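PDB 4FQU: glutathionyl-hydroquinone reductase PcpF from Sphingobium chlorophenolicum, which catalyses the glutathione-dependent reduction of glutathionyl-hydroquinones, including chlorinated ones, to free hydroquinones during the breakdown of pentachlorophenol. Local coordinates for residues A[203-217]-A[248-262]. Sequence-based numbering, arbitrary orientation.
Sequences FDTLDWLEEHLTGRE and CNLRRIADYPNLSRL
The carboxylate of E210 meets N258 and L259 in the first turn of helix 257-268. E210 OE2 accepts a hydrogen bond from N258 N at 2.6 Å. E210 OE1 accepts one from L259 N at 2.9 Å, and both arrive on the syn side. CG lies anti to the backbone N (chi1 175°) and the chain bends at chi2, which brings the carboxylate up to these N-H groups. A glutamate suits this place because a helix's first N-H groups lack acceptors within the helix, and its negative charge probably gains from the helix dipole.

A second polar group surrounds Y256, the N-cap residue. Tyrosine suits it: the ring packs on L206, with L206 CB 3.6 Å from Y256 CZ, while the hydroxyl donates to D207 OD1 at 2.8 Å, from above the carboxylate plane, and accepts a bond from R251 NE. R251 NH2 also forms a long salt bridge to D207 OD1. Replacing Y256 by a phenylalanine would probably leave D207 OD1 and R251 NE without the hydroxyl that joins them. Arginine suits position 261 because its coplanar N-H groups serve several acceptors: NH2 meets R216 O almost head-on and also binds N258 OD1, while NH1 forms a salt bridge with E217 OE1.

Apolar packing accompanies these contacts. L250 CB sits 3.3 Å from the F203 ring centroid, a CH-pi contact over the face. L213 and L209 meet L259 CD2 on the buried side, where L219 also packs.

Within the all-helical GST C-terminal domain, the axes of 203-212 and 257-262 thus cross at 77° where E210 meets N258 and L259, with carboxylates satisfying both a helix start and a tyrosine hydroxyl.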
loop_
_atom_site.group_PDB
_atom_site.type_symbol
_atom_site.label_atom_id
_atom_site.label_comp_id
_atom_site.label_asym_id
_atom_site.label_seq_id
_atom_site.Cartn_x
_atom_site.Cartn_y
_atom_site.Cartn_z
ATOM N N PHE A 203 -5.318 14.756 -1.998
ATOM C CA PHE A 203 -6.626 14.664 -1.354
ATOM C C PHE A 203 -7.432 15.986 -1.270
ATOM O O PHE A 203 -8.637 15.968 -1.404
ATOM C CB PHE A 203 -6.536 13.893 -0.031
ATOM C CG PHE A 203 -6.302 12.419 -0.243
ATOM C CD1 PHE A 203 -7.371 11.539 -0.387
ATOM C CD2 PHE A 203 -5.035 11.924 -0.402
ATOM C CE1 PHE A 203 -7.179 10.169 -0.632
ATOM C CE2 PHE A 203 -4.846 10.567 -0.639
ATOM C CZ PHE A 203 -5.930 9.692 -0.750
ATOM N N ASP A 204 -6.792 17.133 -1.086
ATOM C CA ASP A 204 -7.517 18.403 -1.169
ATOM C C ASP A 204 -8.225 18.540 -2.521
ATOM O O ASP A 204 -9.322 19.093 -2.636
ATOM C CB ASP A 204 -6.545 19.565 -1.013
ATOM C CG ASP A 204 -6.092 19.778 0.421
ATOM O OD1 ASP A 204 -6.823 19.384 1.362
ATOM O OD2 ASP A 204 -5.006 20.370 0.591
ATOM N N THR A 205 -7.565 18.045 -3.559
ATOM C CA THR A 205 -8.135 18.076 -4.884
ATOM C C THR A 205 -9.240 17.050 -5.060
ATOM O O THR A 205 -10.212 17.306 -5.757
ATOM C CB THR A 205 -7.091 17.919 -5.995
ATOM O OG1 THR A 205 -6.407 19.155 -6.200
ATOM C CG2 THR A 205 -7.784 17.613 -7.274
ATOM N N LEU A 206 -9.121 15.882 -4.455
ATOM C CA LEU A 206 -10.258 14.973 -4.525
ATOM C C LEU A 206 -11.443 15.577 -3.747
ATOM O O LEU A 206 -12.578 15.551 -4.226
ATOM C CB LEU A 206 -9.923 13.559 -4.030
ATOM C CG LEU A 206 -8.772 12.850 -4.736
ATOM C CD1 LEU A 206 -8.467 11.559 -4.027
ATOM C CD2 LEU A 206 -9.087 12.614 -6.198
ATOM N N ASP A 207 -11.164 16.139 -2.565
ATOM C CA ASP A 207 -12.185 16.684 -1.685
ATOM C C ASP A 207 -12.928 17.755 -2.466
ATOM O O ASP A 207 -14.143 17.894 -2.352
ATOM C CB ASP A 207 -11.562 17.255 -0.392
ATOM C CG ASP A 207 -11.199 16.170 0.646
ATOM O OD1 ASP A 207 -11.757 15.049 0.539
ATOM O OD2 ASP A 207 -10.379 16.435 1.582
ATOM N N TRP A 208 -12.194 18.502 -3.283
ATOM C CA TRP A 208 -12.810 19.521 -4.139
ATOM C C TRP A 208 -13.666 18.990 -5.319
ATOM O O TRP A 208 -14.793 19.459 -5.589
ATOM C CB TRP A 208 -11.745 20.450 -4.710
ATOM C CG TRP A 208 -12.374 21.515 -5.538
ATOM C CD1 TRP A 208 -13.079 22.579 -5.090
ATOM C CD2 TRP A 208 -12.401 21.589 -6.954
ATOM N NE1 TRP A 208 -13.541 23.328 -6.135
ATOM C CE2 TRP A 208 -13.128 22.745 -7.296
ATOM C CE3 TRP A 208 -11.880 20.791 -7.969
ATOM C CZ2 TRP A 208 -13.354 23.117 -8.590
ATOM C CZ3 TRP A 208 -12.091 21.159 -9.247
ATOM C CH2 TRP A 208 -12.830 22.316 -9.558
ATOM N N LEU A 209 -13.091 18.033 -6.041
ATOM C CA LEU A 209 -13.767 17.382 -7.132
ATOM C C LEU A 209 -15.077 16.739 -6.666
ATOM O O LEU A 209 -16.093 16.827 -7.346
ATOM C CB LEU A 209 -12.827 16.376 -7.759
ATOM C CG LEU A 209 -11.869 17.084 -8.700
ATOM C CD1 LEU A 209 -10.753 16.196 -9.022
ATOM C CD2 LEU A 209 -12.556 17.517 -9.988
ATOM N N GLU A 210 -15.060 16.110 -5.500
ATOM C CA GLU A 210 -16.264 15.497 -4.988
ATOM C C GLU A 210 -17.360 16.531 -4.811
ATOM O O GLU A 210 -18.532 16.241 -5.069
ATOM C CB GLU A 210 -16.004 14.754 -3.688
ATOM C CG GLU A 210 -17.236 14.178 -3.034
ATOM C CD GLU A 210 -17.717 12.873 -3.667
ATOM O OE1 GLU A 210 -16.995 12.289 -4.501
ATOM O OE2 GLU A 210 -18.829 12.416 -3.322
ATOM N N GLU A 211 -17.019 17.746 -4.390
ATOM C CA GLU A 211 -18.088 18.739 -4.202
ATOM C C GLU A 211 -18.618 19.210 -5.531
ATOM O O GLU A 211 -19.829 19.251 -5.772
ATOM C CB GLU A 211 -17.649 19.941 -3.362
ATOM C CG GLU A 211 -18.292 19.983 -1.967
ATOM C CD GLU A 211 -19.713 20.569 -1.944
ATOM O OE1 GLU A 211 -20.021 21.414 -2.809
ATOM O OE2 GLU A 211 -20.522 20.199 -1.047
ATOM N N HIS A 212 -17.694 19.562 -6.398
ATOM C CA HIS A 212 -18.058 20.038 -7.705
ATOM C C HIS A 212 -19.040 19.111 -8.361
ATOM O O HIS A 212 -19.896 19.532 -9.121
ATOM C CB HIS A 212 -16.823 20.084 -8.571
ATOM C CG HIS A 212 -16.956 20.997 -9.723
ATOM N ND1 HIS A 212 -17.030 22.365 -9.571
ATOM C CD2 HIS A 212 -17.068 20.752 -11.045
ATOM C CE1 HIS A 212 -17.166 22.927 -10.755
ATOM N NE2 HIS A 212 -17.202 21.970 -11.669
ATOM N N LEU A 213 -18.897 17.828 -8.074
ATOM C CA LEU A 213 -19.647 16.819 -8.789
ATOM C C LEU A 213 -21.008 16.572 -8.160
ATOM O O LEU A 213 -21.724 15.627 -8.564
ATOM C CB LEU A 213 -18.840 15.507 -8.866
ATOM C CG LEU A 213 -17.715 15.446 -9.892
ATOM C CD1 LEU A 213 -17.012 14.122 -9.896
ATOM C CD2 LEU A 213 -18.227 15.702 -11.252
ATOM N N THR A 214 -21.380 17.398 -7.185
ATOM C CA THR A 214 -22.504 17.002 -6.349
ATOM C C THR A 214 -23.856 16.872 -7.059
ATOM O O THR A 214 -24.465 15.783 -7.052
ATOM C CB THR A 214 -22.589 17.728 -5.006
ATOM O OG1 THR A 214 -21.928 16.924 -4.006
ATOM C CG2 THR A 214 -24.053 17.896 -4.608
ATOM N N GLY A 215 -24.331 17.925 -7.699
ATOM C CA GLY A 215 -25.540 17.734 -8.469
ATOM C C GLY A 215 -25.249 17.586 -9.929
ATOM O O GLY A 215 -26.073 17.948 -10.727
ATOM N N ARG A 216 -24.076 17.074 -10.285
ATOM C CA ARG A 216 -23.630 17.023 -11.684
ATOM C C ARG A 216 -23.432 15.601 -12.161
ATOM O O ARG A 216 -23.457 14.667 -11.362
ATOM C CB ARG A 216 -22.315 17.773 -11.891
ATOM C CG ARG A 216 -22.332 19.251 -11.542
ATOM C CD ARG A 216 -21.042 19.929 -12.009
ATOM N NE ARG A 216 -20.854 21.292 -11.513
ATOM C CZ ARG A 216 -21.157 22.383 -12.203
ATOM N NH1 ARG A 216 -21.678 22.267 -13.420
ATOM N NH2 ARG A 216 -20.938 23.585 -11.679
ATOM N N GLU A 217 -23.248 15.455 -13.475
ATOM C CA GLU A 217 -23.038 14.149 -14.098
ATOM C C GLU A 217 -21.670 14.181 -14.710
ATOM O O GLU A 217 -21.018 13.153 -14.833
ATOM C CB GLU A 217 -24.057 13.825 -15.211
ATOM C CG GLU A 217 -25.461 13.392 -14.782
ATOM C CD GLU A 217 -25.502 12.145 -13.901
ATOM O OE1 GLU A 217 -24.443 11.517 -13.640
ATOM O OE2 GLU A 217 -26.621 11.792 -13.469
ATOM N N CYS A 248 -0.928 6.601 -1.771
ATOM C CA CYS A 248 -2.002 7.584 -1.781
ATOM C C CYS A 248 -3.233 7.146 -0.995
ATOM O O CYS A 248 -4.324 7.004 -1.532
ATOM C CB CYS A 248 -2.341 7.879 -3.214
ATOM S SG CYS A 248 -0.934 8.567 -3.997
ATOM N N ASN A 249 -3.049 6.945 0.299
ATOM C CA ASN A 249 -3.995 6.145 1.037
ATOM C C ASN A 249 -4.734 6.853 2.135
ATOM O O ASN A 249 -5.219 6.206 3.045
ATOM C CB ASN A 249 -3.302 4.900 1.620
ATOM C CG ASN A 249 -2.482 5.232 2.808
ATOM O OD1 ASN A 249 -2.152 6.375 2.988
ATOM N ND2 ASN A 249 -2.174 4.264 3.643
ATOM N N LEU A 250 -4.846 8.167 2.050
ATOM C CA LEU A 250 -5.665 8.885 3.011
ATOM C C LEU A 250 -7.094 8.300 3.051
ATOM O O LEU A 250 -7.643 8.074 4.107
ATOM C CB LEU A 250 -5.656 10.378 2.716
ATOM C CG LEU A 250 -6.312 11.232 3.796
ATOM C CD1 LEU A 250 -5.512 11.252 5.074
ATOM C CD2 LEU A 250 -6.439 12.591 3.224
ATOM N N ARG A 251 -7.688 8.053 1.889
ATOM C CA ARG A 251 -8.880 7.205 1.768
ATOM C C ARG A 251 -9.000 6.633 0.350
ATOM O O ARG A 251 -8.112 6.794 -0.452
ATOM C CB ARG A 251 -10.132 7.970 2.143
ATOM C CG ARG A 251 -10.510 9.097 1.202
ATOM C CD ARG A 251 -11.556 9.992 1.876
ATOM N NE ARG A 251 -11.075 11.362 1.985
ATOM C CZ ARG A 251 -10.606 11.901 3.104
ATOM N NH1 ARG A 251 -10.598 11.163 4.209
ATOM N NH2 ARG A 251 -10.183 13.178 3.112
ATOM N N ARG A 252 -10.084 5.954 0.025
ATOM C CA ARG A 252 -10.168 5.347 -1.297
ATOM C C ARG A 252 -11.044 6.174 -2.183
ATOM O O ARG A 252 -11.911 6.858 -1.707
ATOM C CB ARG A 252 -10.748 3.952 -1.182
ATOM C CG ARG A 252 -9.953 3.110 -0.278
ATOM C CD ARG A 252 -10.652 1.844 0.078
ATOM N NE ARG A 252 -11.961 2.134 0.606
ATOM C CZ ARG A 252 -13.032 1.400 0.359
ATOM N NH1 ARG A 252 -12.931 0.335 -0.419
ATOM N NH2 ARG A 252 -14.187 1.748 0.886
ATOM N N ILE A 253 -10.825 6.114 -3.479
ATOM C CA ILE A 253 -11.798 6.711 -4.374
ATOM C C ILE A 253 -13.168 6.108 -4.080
ATOM O O ILE A 253 -14.214 6.761 -4.279
ATOM C CB ILE A 253 -11.475 6.475 -5.858
ATOM C CG1 ILE A 253 -10.022 6.817 -6.149
ATOM C CG2 ILE A 253 -12.404 7.300 -6.738
ATOM C CD1 ILE A 253 -9.705 8.203 -5.827
ATOM N N ALA A 254 -13.151 4.863 -3.599
ATOM C CA ALA A 254 -14.363 4.163 -3.208
ATOM C C ALA A 254 -15.070 4.894 -2.082
ATOM O O ALA A 254 -16.214 4.636 -1.791
ATOM C CB ALA A 254 -14.024 2.804 -2.770
ATOM N N ASP A 255 -14.395 5.822 -1.437
ATOM C CA ASP A 255 -15.015 6.471 -0.308
ATOM C C ASP A 255 -15.575 7.806 -0.703
ATOM O O ASP A 255 -16.040 8.554 0.145
ATOM C CB ASP A 255 -14.004 6.648 0.802
ATOM C CG ASP A 255 -13.478 5.335 1.318
ATOM O OD1 ASP A 255 -14.332 4.447 1.577
ATOM O OD2 ASP A 255 -12.230 5.207 1.477
ATOM N N TYR A 256 -15.491 8.121 -1.991
ATOM C CA TYR A 256 -16.006 9.392 -2.534
ATOM C C TYR A 256 -17.156 9.055 -3.439
ATOM O O TYR A 256 -16.932 8.709 -4.599
ATOM C CB TYR A 256 -14.965 10.096 -3.402
ATOM C CG TYR A 256 -13.888 10.805 -2.656
ATOM C CD1 TYR A 256 -14.133 12.001 -2.018
ATOM C CD2 TYR A 256 -12.609 10.286 -2.617
ATOM C CE1 TYR A 256 -13.140 12.654 -1.338
ATOM C CE2 TYR A 256 -11.601 10.925 -1.943
ATOM C CZ TYR A 256 -11.874 12.105 -1.311
ATOM O OH TYR A 256 -10.854 12.726 -0.661
ATOM N N PRO A 257 -18.383 9.113 -2.916
ATOM C CA PRO A 257 -19.559 8.709 -3.678
ATOM C C PRO A 257 -19.609 9.377 -5.031
ATOM O O PRO A 257 -19.647 8.677 -6.020
ATOM C CB PRO A 257 -20.711 9.140 -2.793
ATOM C CG PRO A 257 -20.094 9.920 -1.722
ATOM C CD PRO A 257 -18.741 9.405 -1.541
ATOM N N ASN A 258 -19.554 10.690 -5.093
ATOM C CA ASN A 258 -19.634 11.328 -6.384
ATOM C C ASN A 258 -18.587 10.942 -7.406
ATOM O O ASN A 258 -18.939 10.762 -8.565
ATOM C CB ASN A 258 -19.717 12.822 -6.246
ATOM C CG ASN A 258 -21.097 13.261 -6.025
ATOM O OD1 ASN A 258 -22.023 12.724 -6.632
ATOM N ND2 ASN A 258 -21.279 14.223 -5.139
ATOM N N LEU A 259 -17.321 10.839 -7.001
ATOM C CA LEU A 259 -16.265 10.384 -7.904
ATOM C C LEU A 259 -16.470 8.929 -8.321
ATOM O O LEU A 259 -16.382 8.605 -9.506
ATOM C CB LEU A 259 -14.890 10.528 -7.274
ATOM C CG LEU A 259 -14.538 12.005 -7.219
ATOM C CD1 LEU A 259 -13.300 12.293 -6.387
ATOM C CD2 LEU A 259 -14.379 12.543 -8.627
ATOM N N SER A 260 -16.742 8.050 -7.354
ATOM C CA SER A 260 -16.939 6.624 -7.623
ATOM C C SER A 260 -18.019 6.454 -8.645
ATOM O O SER A 260 -18.000 5.488 -9.395
ATOM C CB SER A 260 -17.338 5.874 -6.362
ATOM O OG SER A 260 -16.186 5.428 -5.672
ATOM N N ARG A 261 -18.956 7.402 -8.675
ATOM C CA ARG A 261 -20.067 7.367 -9.599
ATOM C C ARG A 261 -19.558 7.714 -11.000
ATOM O O ARG A 261 -19.853 6.991 -11.952
ATOM C CB ARG A 261 -21.148 8.322 -9.114
ATOM C CG ARG A 261 -22.601 8.016 -9.502
ATOM C CD ARG A 261 -23.611 8.970 -8.772
ATOM N NE ARG A 261 -23.105 10.346 -8.548
ATOM C CZ ARG A 261 -23.104 11.343 -9.458
ATOM N NH1 ARG A 261 -23.602 11.118 -10.687
ATOM N NH2 ARG A 261 -22.590 12.563 -9.149
ATOM N N LEU A 262 -18.779 8.800 -11.125
ATOM C CA LEU A 262 -18.160 9.188 -12.399
ATOM C C LEU A 262 -17.313 8.053 -12.975
ATOM O O LEU A 262 -17.362 7.759 -14.165
ATOM C CB LEU A 262 -17.300 10.445 -12.255
ATOM C CG LEU A 262 -16.465 10.866 -13.491
ATOM C CD1 LEU A 262 -17.325 11.522 -14.482
ATOM C CD2 LEU A 262 -15.412 11.841 -13.131
#